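Local coordinates for protein proteasome accessory factor B/C (PafBC) (Paenarthrobacter aurescens, PDB 6SJ9) that acts as a transcriptional regulator in the bacterial DNA damage response, probably binding DNA through its winged helix-turn-helix domains, at residues Q490-I495 / S532-E537; L507-L512 / R547-D552. All coordinates share one frame; numbering follows the deposited sequence.

Contact 1: Q490-I495 / S532-E537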
loop_
_atom_site.group_PDB
_atom_site.type_symbol
_atom_site.label_atom_id
_atom_site.label_comp_id
_atom_site.label_asym_id
_atom_site.label_seq_id
_atom_site.Cartn_x
_atom_site.Cartn_y
_atom_site.Cartn_z
ATOM N N GLN A 490 -6.887 24.252 21.869
ATOM C CA GLN A 490 -8.274 24.594 22.133
ATOM C C GLN A 490 -9.217 23.671 21.372
ATOM O O GLN A 490 -10.199 23.166 21.924
ATOM C CB GLN A 490 -8.534 26.058 21.729
ATOM C CG GLN A 490 -9.992 26.472 21.820
ATOM C CD GLN A 490 -10.204 27.979 21.675
ATOM O OE1 GLN A 490 -9.383 28.788 22.120
ATOM N NE2 GLN A 490 -11.345 28.361 21.105
ATOM N N ALA A 491 -8.940 23.447 20.096
ATOM C CA ALA A 491 -9.792 22.531 19.339
ATOM C C ALA A 491 -9.638 21.081 19.836
ATOM O O ALA A 491 -10.624 20.319 19.896
ATOM C CB ALA A 491 -9.463 22.667 17.858
ATOM N N PHE A 492 -8.417 20.697 20.231
ATOM C CA PHE A 492 -8.195 19.347 20.770
ATOM C C PHE A 492 -9.044 19.116 22.025
ATOM O O PHE A 492 -9.716 18.093 22.144
ATOM C CB PHE A 492 -6.699 19.144 21.058
ATOM C CG PHE A 492 -6.343 17.777 21.541
ATOM C CD1 PHE A 492 -6.537 17.406 22.868
ATOM C CD2 PHE A 492 -5.786 16.857 20.667
ATOM C CE1 PHE A 492 -6.183 16.106 23.319
ATOM C CE2 PHE A 492 -5.434 15.578 21.097
ATOM C CZ PHE A 492 -5.623 15.195 22.433
ATOM N N ALA A 493 -9.091 20.098 22.925
ATOM C CA ALA A 493 -9.880 19.956 24.146
ATOM C C ALA A 493 -11.390 19.972 23.854
ATOM O O ALA A 493 -12.161 19.219 24.467
ATOM C CB ALA A 493 -9.506 21.079 25.124
ATOM N N ALA A 494 -11.835 20.801 22.915
ATOM C CA ALA A 494 -13.277 20.814 22.626
ATOM C C ALA A 494 -13.730 19.497 21.985
ATOM O O ALA A 494 -14.780 18.938 22.347
ATOM C CB ALA A 494 -13.610 22.018 21.746
ATOM N N ILE A 495 -12.923 18.948 21.082
ATOM C CA ILE A 495 -13.258 17.644 20.505
ATOM C C ILE A 495 -13.243 16.569 21.581
ATOM O O ILE A 495 -14.137 15.719 21.640
ATOM C CB ILE A 495 -12.284 17.301 19.363
ATOM C CG1 ILE A 495 -12.544 18.252 18.188
ATOM C CG2 ILE A 495 -12.420 15.820 18.952
ATOM C CD1 ILE A 495 -11.568 18.149 17.081
ATOM N N SER A 532 2.906 12.602 13.117
ATOM C CA SER A 532 2.945 13.859 13.867
ATOM C C SER A 532 1.756 14.798 13.574
ATOM O O SER A 532 1.821 15.987 13.899
ATOM C CB SER A 532 4.256 14.599 13.600
ATOM O OG SER A 532 5.344 13.776 13.975
ATOM N N THR A 533 0.646 14.294 13.003
ATOM C CA THR A 533 -0.533 15.103 12.697
ATOM C C THR A 533 -1.776 14.613 13.423
ATOM O O THR A 533 -2.077 13.411 13.415
ATOM C CB THR A 533 -0.778 15.136 11.189
ATOM O OG1 THR A 533 0.439 15.511 10.546
ATOM C CG2 THR A 533 -1.865 16.127 10.814
ATOM N N TRP A 534 -2.542 15.559 13.992
ATOM C CA TRP A 534 -3.791 15.192 14.646
ATOM C C TRP A 534 -4.949 15.244 13.658
ATOM O O TRP A 534 -5.059 16.148 12.835
ATOM C CB TRP A 534 -4.088 16.075 15.868
ATOM C CG TRP A 534 -3.285 15.638 17.047
ATOM C CD1 TRP A 534 -2.105 16.173 17.484
ATOM C CD2 TRP A 534 -3.552 14.505 17.875
ATOM N NE1 TRP A 534 -1.630 15.450 18.555
ATOM C CE2 TRP A 534 -2.510 14.429 18.828
ATOM C CE3 TRP A 534 -4.592 13.562 17.923
ATOM C CZ2 TRP A 534 -2.463 13.441 19.829
ATOM C CZ3 TRP A 534 -4.548 12.562 18.913
ATOM C CH2 TRP A 534 -3.456 12.511 19.853
ATOM N N TYR A 535 -5.825 14.271 13.770
ATOM C CA TYR A 535 -7.023 14.199 12.959
ATOM C C TYR A 535 -8.205 13.906 13.861
ATOM O O TYR A 535 -8.051 13.362 14.964
ATOM C CB TYR A 535 -6.960 13.070 11.914
ATOM C CG TYR A 535 -5.822 13.137 10.918
ATOM C CD1 TYR A 535 -4.530 12.687 11.256
ATOM C CD2 TYR A 535 -6.050 13.582 9.629
ATOM C CE1 TYR A 535 -3.502 12.729 10.320
ATOM C CE2 TYR A 535 -5.057 13.635 8.701
ATOM C CZ TYR A 535 -3.775 13.185 9.055
ATOM O OH TYR A 535 -2.783 13.247 8.122
ATOM N N PHE A 536 -9.408 14.264 13.415
ATOM C CA PHE A 536 -10.557 13.711 14.122
ATOM C C PHE A 536 -11.546 13.165 13.105
ATOM O O PHE A 536 -11.854 13.809 12.099
ATOM C CB PHE A 536 -11.240 14.686 15.074
ATOM C CG PHE A 536 -11.797 15.917 14.429
ATOM C CD1 PHE A 536 -10.965 16.946 14.001
ATOM C CD2 PHE A 536 -13.152 16.100 14.379
ATOM C CE1 PHE A 536 -11.483 18.089 13.443
ATOM C CE2 PHE A 536 -13.678 17.249 13.837
ATOM C CZ PHE A 536 -12.853 18.235 13.373
ATOM N N GLU A 537 -12.002 11.971 13.372
ATOM C CA GLU A 537 -13.069 11.331 12.633
ATOM C C GLU A 537 -14.419 11.812 13.181
ATOM O O GLU A 537 -14.609 11.925 14.404
ATOM C CB GLU A 537 -12.965 9.816 12.799
ATOM C CG GLU A 537 -14.002 9.083 12.035
ATOM C CD GLU A 537 -14.110 7.614 12.519
ATOM O OE1 GLU A 537 -14.045 6.708 11.662
ATOM O OE2 GLU A 537 -14.228 7.363 13.760
#

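Contact 2: L507-L512 / R547-D552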
loop_
_atom_site.group_PDB
_atom_site.type_symbol
_atom_site.label_atom_id
_atom_site.label_comp_id
_atom_site.label_asym_id
_atom_site.label_seq_id
_atom_site.Cartn_x
_atom_site.Cartn_y
_atom_site.Cartn_z
ATOM N N LEU A 507 -18.765 22.967 13.337
ATOM C CA LEU A 507 -17.394 23.042 12.857
ATOM C C LEU A 507 -17.315 24.037 11.706
ATOM O O LEU A 507 -18.134 24.000 10.768
ATOM C CB LEU A 507 -16.911 21.663 12.395
ATOM C CG LEU A 507 -15.687 21.690 11.496
ATOM C CD1 LEU A 507 -14.422 22.156 12.287
ATOM C CD2 LEU A 507 -15.548 20.265 10.886
ATOM N N ARG A 508 -16.353 24.930 11.790
ATOM C CA ARG A 508 -15.938 25.791 10.685
ATOM C C ARG A 508 -14.567 25.312 10.232
ATOM O O ARG A 508 -13.618 25.330 11.010
ATOM C CB ARG A 508 -15.908 27.251 11.100
ATOM C CG ARG A 508 -17.352 27.824 11.171
ATOM C CD ARG A 508 -17.236 29.229 11.658
ATOM N NE ARG A 508 -18.512 29.791 11.980
ATOM C CZ ARG A 508 -18.626 30.868 12.747
ATOM N NH1 ARG A 508 -17.517 31.427 13.240
ATOM N NH2 ARG A 508 -19.827 31.379 13.012
ATOM N N TYR A 509 -14.486 24.787 9.022
ATOM C CA TYR A 509 -13.302 24.070 8.569
ATOM C C TYR A 509 -12.700 24.878 7.429
ATOM O O TYR A 509 -13.398 25.156 6.466
ATOM C CB TYR A 509 -13.697 22.674 8.108
ATOM C CG TYR A 509 -12.550 21.723 7.881
ATOM C CD1 TYR A 509 -11.720 21.359 8.928
ATOM C CD2 TYR A 509 -12.334 21.136 6.631
ATOM C CE1 TYR A 509 -10.660 20.457 8.767
ATOM C CE2 TYR A 509 -11.238 20.238 6.445
ATOM C CZ TYR A 509 -10.416 19.909 7.527
ATOM O OH TYR A 509 -9.375 18.989 7.407
ATOM N N PHE A 510 -11.416 25.255 7.548
ATOM C CA PHE A 510 -10.717 25.965 6.475
ATOM C C PHE A 510 -10.630 25.119 5.205
ATOM O O PHE A 510 -10.412 23.916 5.248
ATOM C CB PHE A 510 -9.286 26.334 6.884
ATOM C CG PHE A 510 -9.194 27.508 7.802
ATOM C CD1 PHE A 510 -9.599 28.744 7.403
ATOM C CD2 PHE A 510 -8.632 27.351 9.069
ATOM C CE1 PHE A 510 -9.520 29.805 8.246
ATOM C CE2 PHE A 510 -8.516 28.395 9.905
ATOM C CZ PHE A 510 -8.969 29.635 9.497
ATOM N N SER A 511 -10.789 25.763 4.067
ATOM C CA SER A 511 -10.451 25.135 2.804
ATOM C C SER A 511 -8.930 24.953 2.699
ATOM O O SER A 511 -8.154 25.448 3.521
ATOM C CB SER A 511 -10.939 25.993 1.656
ATOM O OG SER A 511 -10.177 27.190 1.740
ATOM N N LEU A 512 -8.496 24.249 1.651
ATOM C CA LEU A 512 -7.065 23.979 1.512
ATOM C C LEU A 512 -6.238 25.265 1.539
ATOM O O LEU A 512 -5.278 25.374 2.306
ATOM C CB LEU A 512 -6.800 23.194 0.224
ATOM C CG LEU A 512 -5.357 22.726 -0.007
ATOM C CD1 LEU A 512 -4.749 22.092 1.260
ATOM C CD2 LEU A 512 -5.340 21.716 -1.148
ATOM N N ARG A 547 -16.379 11.617 7.883
ATOM C CA ARG A 547 -15.203 12.201 7.274
ATOM C C ARG A 547 -14.109 12.281 8.320
ATOM O O ARG A 547 -14.376 12.175 9.523
ATOM C CB ARG A 547 -15.489 13.607 6.721
ATOM C CG ARG A 547 -16.576 13.644 5.633
ATOM C CD ARG A 547 -15.983 13.144 4.329
ATOM N NE ARG A 547 -16.890 13.192 3.180
ATOM C CZ ARG A 547 -17.914 12.366 2.964
ATOM N NH1 ARG A 547 -18.233 11.394 3.825
ATOM N NH2 ARG A 547 -18.644 12.523 1.868
ATOM N N ASN A 548 -12.874 12.507 7.850
ATOM C CA ASN A 548 -11.711 12.651 8.711
ATOM C C ASN A 548 -11.106 13.992 8.416
ATOM O O ASN A 548 -10.686 14.238 7.288
ATOM C CB ASN A 548 -10.692 11.513 8.476
ATOM C CG ASN A 548 -11.214 10.233 9.016
ATOM O OD1 ASN A 548 -10.959 9.919 10.173
ATOM N ND2 ASN A 548 -12.047 9.537 8.255
ATOM N N PHE A 549 -11.069 14.846 9.434
ATOM C CA PHE A 549 -10.640 16.226 9.311
ATOM C C PHE A 549 -9.281 16.405 9.978
ATOM O O PHE A 549 -8.940 15.698 10.935
ATOM C CB PHE A 549 -11.671 17.152 10.000
ATOM C CG PHE A 549 -13.116 17.068 9.410
ATOM C CD1 PHE A 549 -14.064 16.224 9.962
ATOM C CD2 PHE A 549 -13.507 17.899 8.379
ATOM C CE1 PHE A 549 -15.399 16.192 9.463
ATOM C CE2 PHE A 549 -14.829 17.873 7.851
ATOM C CZ PHE A 549 -15.761 17.013 8.379
ATOM N N ARG A 550 -8.547 17.403 9.515
ATOM C CA ARG A 550 -7.270 17.780 10.105
ATOM C C ARG A 550 -7.511 18.803 11.201
ATOM O O ARG A 550 -8.135 19.841 10.950
ATOM C CB ARG A 550 -6.323 18.378 9.055
ATOM C CG ARG A 550 -5.824 17.376 7.982
ATOM C CD ARG A 550 -4.887 18.038 6.966
ATOM N NE ARG A 550 -3.712 18.694 7.578
ATOM C CZ ARG A 550 -2.523 18.097 7.758
ATOM N NH1 ARG A 550 -2.337 16.836 7.358
ATOM N NH2 ARG A 550 -1.509 18.764 8.338
ATOM N N LEU A 551 -7.005 18.513 12.401
ATOM C CA LEU A 551 -7.138 19.455 13.506
ATOM C C LEU A 551 -6.572 20.814 13.124
ATOM O O LEU A 551 -7.145 21.868 13.470
ATOM C CB LEU A 551 -6.435 18.907 14.748
ATOM C CG LEU A 551 -6.823 19.577 16.068
ATOM C CD1 LEU A 551 -8.267 19.332 16.320
ATOM C CD2 LEU A 551 -6.048 18.938 17.193
ATOM N N ASP A 552 -5.457 20.822 12.386
ATOM C CA ASP A 552 -4.828 22.098 12.110
ATOM C C ASP A 552 -5.553 22.819 11.021
ATOM O O ASP A 552 -5.062 23.860 10.589
ATOM C CB ASP A 552 -3.322 21.955 11.736
ATOM C CG ASP A 552 -3.059 21.226 10.396
ATOM O OD1 ASP A 552 -3.948 21.067 9.522
ATOM O OD2 ASP A 552 -1.889 20.809 10.198
#

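Contact 1: Q490-I495 / S532-E537
The indole nitrogen NE1 of Trp534 is held by the backbone oxygen of Ser483 and, more weakly, by that of Gln482, and this fixes the ring that receives Phe492 from the facing helix. Phe492 comes in edge first. Its CE2 stands 3.6 Å above the indole plane, over the six-membered ring, and is almost equally far from all six carbons of that ring, with CZ3 of Trp534 the nearest at 3.8 Å. The two planes are turned 82° against each other and the ring centroids lie 5.0 Å apart, a T-shaped stack in which Phe492 is the stem and Trp534 the face. With an alanine here in place of Trp534, the edge of Phe492 would probably be left without its aromatic face and Ser483 O without its indole donor. One helical turn further on, Ile495 makes a second approach, this time with a methyl group. With CD1 extended away from CA (chi2 173°), the methyl tip is carried to the middle of the Phe536 ring, 3.4 Å from the centroid and only 14° off the ring normal, a close CH-pi contact. Trp534 and Phe536 both face the helix from one side of the strand, whereas Tyr535 between them points away. Leu527 adds to both pairs, touching Phe492 and Phe536. The Trp534-Tyr535-Phe536 run probably corresponds to the Trp-Tyr-Leu signature that names the WYL family, and a helix laid against a bent antiparallel sheet in this manner is characteristic of the Sm-like fold of WYL domains.

Contact 2: L507-L512 / R547-D552
Two different first torsions bring Tyr509 and Phe549 together: in Tyr509 the ring carbon CG lies opposite the backbone nitrogen (chi1 -168°), whereas in Phe549 it lies beside that nitrogen and opposite the carbonyl carbon (chi1 -60°). As a result the phenol reaches across to the backbone of Arg550 while the phenylalanine ring turns one edge onto the face of the Tyr509 ring. CD2 of Phe549 sits 3.6 Å above the centre of the Tyr509 ring, and the centroids of the two rings are 4.9 Å apart in a T-shaped stack. CB of Phe549 adds to the grip, lying 3.7 Å from CE1 of Tyr509. OH of Tyr509 accepts the backbone N-H of Arg550, N to OH 2.8 Å, in a nearly straight bond (174°). This matters because strand 545-550 is one of the two outer strands of the five-stranded antiparallel sheet of the Sm-like fold, and the N-H of Arg550 lies on the edge turned away from its neighbour, strand 533-540. Strand 503-510 belongs to the same sheet, two strands further in than that neighbour, and the sheet curls enough for the phenol of Tyr509 to take up this one N-H. Leu507, two residues before the tyrosine, covers a face of the Phe549 ring, its methyl CD2 standing 3.9 Å from the ring centroid in a CH-pi contact. Arg550 itself leads away from this apolar cluster after its CB passes 3.5 Å from Tyr509 OH. Its chain bends at the third torsion and the guanidinium of Arg550 grips Asp552 side-on in a two-bond salt bridge, NE to OD1 and NH2 to OD2, the latter pair 2.8 Å apart, with the two flat groups tilted out of each other's planes.

From the N terminus, helix 489-501 leads directly into strand 503-510, so the first halves of contacts 1 and 2 follow one another, and their second halves, on strands 533-540 and 545-550, come in the same order. The segments therefore alternate and the two loops cross. Contact 1 closes 36 intervening residues and ties the helix to the sheet; contact 2 closes 34 and brings an inner strand against one of the outer strands, 545-550. Their centres lie about 10 Å apart, and they join where the second segments pair as sheet neighbours, Phe536 N meeting Phe549 O at 2.9 Å in a probable hydrogen bond. The rings of these two residues also meet.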